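Local coordinates for protein putative peptidyl-arginine deiminase (Chlorobium tepidum, PDB 1XKN) that is a putative peptidyl-arginine deiminase of the Porphyromonas-type family and probably deiminates the guanidinium group of agmatine or of arginine residues in proteins, at residues 223-228 and 287-292; 275-280 and 330-335. One frame throughout, in Å; residues are numbered along the deposited sequence.

Contact 1: residues 223-228 and 287-292; sequences RFVNEN and ANFYIA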
loop_
_atom_site.group_PDB
_atom_site.type_symbol
_atom_site.label_atom_id
_atom_site.label_comp_id
_atom_site.label_asym_id
_atom_site.label_seq_id
_atom_site.Cartn_x
_atom_site.Cartn_y
_atom_site.Cartn_z
ATOM N N ARG A 223 0.088 -6.036 -9.009
ATOM C CA ARG A 223 0.867 -6.310 -7.800
ATOM C C ARG A 223 1.710 -7.582 -7.905
ATOM O O ARG A 223 1.275 -8.580 -8.470
ATOM C CB ARG A 223 -0.084 -6.489 -6.609
ATOM C CG ARG A 223 -1.034 -5.333 -6.326
ATOM C CD ARG A 223 -0.319 -4.203 -5.603
ATOM N NE ARG A 223 0.354 -4.685 -4.401
ATOM C CZ ARG A 223 -0.265 -5.022 -3.276
ATOM N NH1 ARG A 223 0.433 -5.462 -2.240
ATOM N NH2 ARG A 223 -1.580 -4.900 -3.180
ATOM N N PHE A 224 2.919 -7.549 -7.355
ATOM C CA PHE A 224 3.746 -8.749 -7.341
ATOM C C PHE A 224 3.149 -9.637 -6.247
ATOM O O PHE A 224 2.741 -9.131 -5.204
ATOM C CB PHE A 224 5.198 -8.420 -6.972
ATOM C CG PHE A 224 6.066 -8.086 -8.148
ATOM C CD1 PHE A 224 6.401 -9.068 -9.079
ATOM C CD2 PHE A 224 6.531 -6.790 -8.339
ATOM C CE1 PHE A 224 7.185 -8.763 -10.187
ATOM C CE2 PHE A 224 7.312 -6.475 -9.439
ATOM C CZ PHE A 224 7.643 -7.462 -10.368
ATOM N N VAL A 225 3.071 -10.946 -6.488
ATOM C CA VAL A 225 2.550 -11.877 -5.484
ATOM C C VAL A 225 3.685 -12.802 -5.055
ATOM O O VAL A 225 3.632 -13.422 -3.994
ATOM C CB VAL A 225 1.350 -12.719 -5.999
ATOM C CG1 VAL A 225 0.109 -11.839 -6.106
ATOM C CG2 VAL A 225 1.679 -13.350 -7.338
ATOM N N ASN A 226 4.696 -12.903 -5.911
ATOM C CA ASN A 226 5.905 -13.668 -5.631
ATOM C C ASN A 226 7.003 -13.142 -6.552
ATOM O O ASN A 226 6.759 -12.262 -7.381
ATOM C CB ASN A 226 5.703 -15.192 -5.780
ATOM C CG ASN A 226 5.379 -15.627 -7.191
ATOM O OD1 ASN A 226 6.134 -15.374 -8.125
ATOM N ND2 ASN A 226 4.245 -16.307 -7.349
ATOM N N GLU A 227 8.210 -13.663 -6.387
ATOM C CA GLU A 227 9.371 -13.227 -7.152
ATOM C C GLU A 227 9.192 -13.051 -8.658
ATOM O O GLU A 227 9.761 -12.128 -9.247
ATOM C CB GLU A 227 10.525 -14.189 -6.876
ATOM C CG GLU A 227 11.901 -13.605 -7.081
ATOM C CD GLU A 227 12.950 -14.347 -6.276
ATOM O OE1 GLU A 227 13.249 -15.515 -6.607
ATOM O OE2 GLU A 227 13.454 -13.766 -5.294
ATOM N N ASN A 228 8.418 -13.927 -9.291
ATOM C CA ASN A 228 8.229 -13.818 -10.732
ATOM C C ASN A 228 6.778 -13.825 -11.188
ATOM O O ASN A 228 6.491 -14.127 -12.346
ATOM C CB ASN A 228 9.019 -14.924 -11.451
ATOM C CG ASN A 228 8.619 -16.326 -11.017
ATOM O OD1 ASN A 228 9.368 -17.285 -11.232
ATOM N ND2 ASN A 228 7.443 -16.459 -10.421
ATOM N N ALA A 287 -7.125 -5.276 -6.526
ATOM C CA ALA A 287 -5.668 -5.246 -6.486
ATOM C C ALA A 287 -5.186 -4.469 -5.266
ATOM O O ALA A 287 -4.017 -4.555 -4.890
ATOM C CB ALA A 287 -5.111 -4.609 -7.756
ATOM N N ASN A 288 -6.084 -3.704 -4.652
ATOM C CA ASN A 288 -5.718 -2.915 -3.485
ATOM C C ASN A 288 -5.837 -3.746 -2.206
ATOM O O ASN A 288 -6.402 -3.301 -1.207
ATOM C CB ASN A 288 -6.599 -1.659 -3.403
ATOM C CG ASN A 288 -5.888 -0.489 -2.736
ATOM O OD1 ASN A 288 -4.904 0.042 -3.263
ATOM N ND2 ASN A 288 -6.377 -0.090 -1.573
ATOM N N PHE A 289 -5.288 -4.956 -2.257
ATOM C CA PHE A 289 -5.294 -5.875 -1.123
ATOM C C PHE A 289 -4.005 -5.686 -0.328
ATOM O O PHE A 289 -3.061 -5.051 -0.799
ATOM C CB PHE A 289 -5.389 -7.331 -1.614
ATOM C CG PHE A 289 -4.230 -7.771 -2.484
ATOM C CD1 PHE A 289 -3.020 -8.167 -1.918
ATOM C CD2 PHE A 289 -4.352 -7.780 -3.871
ATOM C CE1 PHE A 289 -1.950 -8.568 -2.721
ATOM C CE2 PHE A 289 -3.290 -8.178 -4.685
ATOM C CZ PHE A 289 -2.084 -8.572 -4.110
ATOM N N TYR A 290 -3.967 -6.228 0.885
ATOM C CA TYR A 290 -2.774 -6.121 1.712
ATOM C C TYR A 290 -2.334 -7.504 2.168
ATOM O O TYR A 290 -3.152 -8.299 2.642
ATOM C CB TYR A 290 -3.041 -5.243 2.939
ATOM C CG TYR A 290 -1.865 -5.175 3.892
ATOM C CD1 TYR A 290 -0.647 -4.618 3.492
ATOM C CD2 TYR A 290 -1.966 -5.665 5.193
ATOM C CE1 TYR A 290 0.438 -4.549 4.364
ATOM C CE2 TYR A 290 -0.882 -5.602 6.076
ATOM C CZ TYR A 290 0.310 -5.043 5.656
ATOM O OH TYR A 290 1.371 -4.977 6.529
ATOM N N ILE A 291 -1.045 -7.793 2.019
ATOM C CA ILE A 291 -0.503 -9.081 2.437
ATOM C C ILE A 291 0.034 -8.943 3.860
ATOM O O ILE A 291 0.925 -8.133 4.107
ATOM C CB ILE A 291 0.672 -9.529 1.533
ATOM C CG1 ILE A 291 0.240 -9.553 0.065
ATOM C CG2 ILE A 291 1.151 -10.916 1.963
ATOM C CD1 ILE A 291 1.419 -9.558 -0.906
ATOM N N ALA A 292 -0.523 -9.711 4.793
ATOM C CA ALA A 292 -0.070 -9.702 6.185
ATOM C C ALA A 292 0.626 -11.039 6.433
ATOM O O ALA A 292 0.692 -11.872 5.531
ATOM C CB ALA A 292 -1.256 -9.531 7.128
#

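Contact 2: residues 275-280 and 330-335; sequences VYYDGE and LIWGLG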
loop_
_atom_site.group_PDB
_atom_site.type_symbol
_atom_site.label_atom_id
_atom_site.label_comp_id
_atom_site.label_asym_id
_atom_site.label_seq_id
_atom_site.Cartn_x
_atom_site.Cartn_y
_atom_site.Cartn_z
ATOM N N VAL A 275 -18.630 0.792 -9.092
ATOM C CA VAL A 275 -19.041 1.363 -7.814
ATOM C C VAL A 275 -19.149 2.879 -7.960
ATOM O O VAL A 275 -18.208 3.544 -8.402
ATOM C CB VAL A 275 -18.027 1.031 -6.690
ATOM C CG1 VAL A 275 -18.482 1.648 -5.373
ATOM C CG2 VAL A 275 -17.898 -0.475 -6.541
ATOM N N TYR A 276 -20.308 3.412 -7.586
ATOM C CA TYR A 276 -20.587 4.841 -7.679
ATOM C C TYR A 276 -21.138 5.402 -6.376
ATOM O O TYR A 276 -21.658 4.667 -5.540
ATOM C CB TYR A 276 -21.639 5.096 -8.763
ATOM C CG TYR A 276 -21.212 4.776 -10.173
ATOM C CD1 TYR A 276 -20.568 5.730 -10.955
ATOM C CD2 TYR A 276 -21.463 3.523 -10.733
ATOM C CE1 TYR A 276 -20.186 5.450 -12.263
ATOM C CE2 TYR A 276 -21.084 3.230 -12.039
ATOM C CZ TYR A 276 -20.446 4.199 -12.797
ATOM O OH TYR A 276 -20.067 3.922 -14.088
ATOM N N TYR A 277 -21.015 6.717 -6.224
ATOM C CA TYR A 277 -21.558 7.451 -5.083
ATOM C C TYR A 277 -21.596 8.913 -5.506
ATOM O O TYR A 277 -20.636 9.418 -6.088
ATOM C CB TYR A 277 -20.706 7.304 -3.823
ATOM C CG TYR A 277 -21.381 7.918 -2.614
ATOM C CD1 TYR A 277 -22.518 7.329 -2.053
ATOM C CD2 TYR A 277 -20.921 9.118 -2.064
ATOM C CE1 TYR A 277 -23.180 7.923 -0.979
ATOM C CE2 TYR A 277 -21.579 9.719 -0.991
ATOM C CZ TYR A 277 -22.706 9.117 -0.455
ATOM O OH TYR A 277 -23.367 9.701 0.605
ATOM N N ASP A 278 -22.700 9.589 -5.208
ATOM C CA ASP A 278 -22.869 10.986 -5.595
ATOM C C ASP A 278 -22.711 11.131 -7.109
ATOM O O ASP A 278 -22.303 12.178 -7.608
ATOM C CB ASP A 278 -21.858 11.885 -4.865
ATOM C CG ASP A 278 -22.302 12.249 -3.459
ATOM O OD1 ASP A 278 -23.443 11.905 -3.081
ATOM O OD2 ASP A 278 -21.509 12.883 -2.724
ATOM N N GLY A 279 -23.036 10.060 -7.829
ATOM C CA GLY A 279 -22.941 10.068 -9.277
ATOM C C GLY A 279 -21.523 10.040 -9.814
ATOM O O GLY A 279 -21.296 10.324 -10.991
ATOM N N GLU A 280 -20.566 9.691 -8.959
ATOM C CA GLU A 280 -19.165 9.641 -9.364
ATOM C C GLU A 280 -18.604 8.226 -9.299
ATOM O O GLU A 280 -18.871 7.482 -8.355
ATOM C CB GLU A 280 -18.317 10.551 -8.471
ATOM C CG GLU A 280 -18.895 11.948 -8.269
ATOM C CD GLU A 280 -17.984 12.854 -7.456
ATOM O OE1 GLU A 280 -17.193 12.339 -6.636
ATOM O OE2 GLU A 280 -18.071 14.089 -7.625
ATOM N N LEU A 330 -15.551 2.656 2.566
ATOM C CA LEU A 330 -14.176 3.125 2.635
ATOM C C LEU A 330 -13.726 3.727 1.308
ATOM O O LEU A 330 -13.075 4.772 1.283
ATOM C CB LEU A 330 -13.236 1.981 3.021
ATOM C CG LEU A 330 -11.755 2.359 3.138
ATOM C CD1 LEU A 330 -11.576 3.404 4.232
ATOM C CD2 LEU A 330 -10.927 1.114 3.448
ATOM N N ILE A 331 -14.092 3.071 0.209
ATOM C CA ILE A 331 -13.697 3.508 -1.129
ATOM C C ILE A 331 -14.135 4.925 -1.521
ATOM O O ILE A 331 -13.628 5.488 -2.493
ATOM C CB ILE A 331 -14.171 2.479 -2.199
ATOM C CG1 ILE A 331 -13.397 2.683 -3.504
ATOM C CG2 ILE A 331 -15.660 2.612 -2.445
ATOM C CD1 ILE A 331 -11.888 2.542 -3.352
ATOM N N TRP A 332 -15.070 5.499 -0.770
ATOM C CA TRP A 332 -15.526 6.862 -1.039
ATOM C C TRP A 332 -14.346 7.792 -0.744
ATOM O O TRP A 332 -14.311 8.936 -1.194
ATOM C CB TRP A 332 -16.728 7.202 -0.145
ATOM C CG TRP A 332 -17.269 8.611 -0.270
ATOM C CD1 TRP A 332 -17.663 9.423 0.756
ATOM C CD2 TRP A 332 -17.499 9.355 -1.479
ATOM N NE1 TRP A 332 -18.121 10.625 0.266
ATOM C CE2 TRP A 332 -18.032 10.612 -1.100
ATOM C CE3 TRP A 332 -17.310 9.085 -2.839
ATOM C CZ2 TRP A 332 -18.374 11.594 -2.034
ATOM C CZ3 TRP A 332 -17.651 10.064 -3.772
ATOM C CH2 TRP A 332 -18.178 11.306 -3.362
ATOM N N GLY A 333 -13.375 7.276 0.011
ATOM C CA GLY A 333 -12.182 8.041 0.338
ATOM C C GLY A 333 -11.188 7.979 -0.813
ATOM O O GLY A 333 -10.141 8.630 -0.783
ATOM N N LEU A 334 -11.531 7.173 -1.820
ATOM C CA LEU A 334 -10.741 6.987 -3.035
ATOM C C LEU A 334 -9.515 6.086 -2.869
ATOM O O LEU A 334 -8.566 6.143 -3.655
ATOM C CB LEU A 334 -10.338 8.350 -3.618
ATOM C CG LEU A 334 -11.491 9.357 -3.731
ATOM C CD1 LEU A 334 -10.966 10.662 -4.310
ATOM C CD2 LEU A 334 -12.606 8.797 -4.614
ATOM N N GLY A 335 -9.561 5.245 -1.840
ATOM C CA GLY A 335 -8.491 4.305 -1.554
ATOM C C GLY A 335 -9.082 3.200 -0.696
ATOM O O GLY A 335 -10.130 3.405 -0.080
#

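Contact 1: residues 223-228 and 287-292
Arg223 lays its guanidinium flat on the ring of Phe289, the two planes only 25° apart and Arg223 CZ 4.3 Å from the ring centroid, a cation-pi stack. Arg223 NH2 sits over the middle of the ring, whereas the aliphatic start of the arginine lies nearer its rim, Arg223 CB coming within 3.8 Å of Phe289 CZ. Bent at chi2 and chi3, the chain curls so that the guanidinium can lie over the ring while its edge meets the backbone of 287-289.

That edge does the polar work. Arg223 NH2 gives one hydrogen bond to Phe289 O, 2.8 Å long and fairly straight at 161°, and a second to Ala287 O at 3.0 Å, which it meets nearly along the C=O axis. Both oxygens lie close to the guanidinium plane, so the two bonds and the stack together fix the rotation of the group. Asn288, between the two carbonyl residues, is the centre of an inverse gamma turn.

In the fold, probably the alpha/beta propeller of the guanidino-group-modifying enzymes, the contact joins edge strand 222-226 to the loop leading into strand 290-291. The arginine is buried, and its charge is answered by salt bridges from NE to Asp161 and from NH1 to Glu11; Glu11 also takes the backbone N-H of Ile291. Arginine suits this place because the N-H groups around its flat guanidinium serve two carboxylates and two carbonyls while a face stacks on the ring. Val225, at the corner where its strand turns, adds an apolar touch, CG1 lying 4.4 Å from Phe289 CZ.

Contact 2: residues 275-280 and 330-335
A tight beta hairpin, strands 276-277 and 280-281 joined by a type I' turn from Tyr277 to Glu280, leans on the 3-10 segment 330-333 through the indole of Trp332. Both residues inside the turn, Asp278 and Gly279, have positive phi, as this turn type requires, and backbone bonds in both directions between Tyr277 and Glu280 close it.

The central pair is T-shaped. Tyr277 turns an edge of its ring to the face of Trp332, with planes at 68° and the tyrosine and five-membered ring centroids 4.6 Å apart. Tyr277 CD2 does the touching: it stands above the indole, 3.4 Å from Trp332 CE2. With CG anti to the backbone N in each (chi1 -172° for Tyr277, 177° for Trp332), both rings project from their backbones toward the other segment, and the side chains cross at about a right angle, edge to face. Tryptophan suits this place because its broad plate offers a face to the tyrosine and a rim to the turn, while NE1 hydrogen-bonds to Pro30 O. Lys32 makes cation-pi contacts with both aromatics.

At the six-membered end of the indole two acidic side chains arrive from the hairpin. Asp278 sets its carboxylate almost perpendicular to the ring plane, OD2 approaching obliquely to 3.5 Å from Trp332 CZ2. Just before strand 276-277, Val275 CG1 meets Ile331 CG2 at 4.2 Å, a touch of branched aliphatic chains. Glu280, extended beyond CG, brings OE1 in near the plane of the indole, at its edge, 3.6 Å from Trp332 CH2.

How the contacts relate
Along the chain the four segments alternate, 223-228, 275-280, 287-292 and 330-335, so the loops closed by the two contacts cross. Strand 222-226 comes first; after strand 229-233, helix 243-253 and strand 265-269 the chain reaches the hairpin, and a short connection leads to 287-292, where contact 1 closes its loop. Strand 295-300, helix 305-316 and strand 321-326 follow before 330-335 returns to the hairpin and closes contact 2. Contact 1 ties edge strand 222-226 to the loop entering strand 290-291, in the interior; contact 2 pins a peripheral hairpin to the stretch preceding strand 342-345. Their centres are 23 Å apart, and they do not touch.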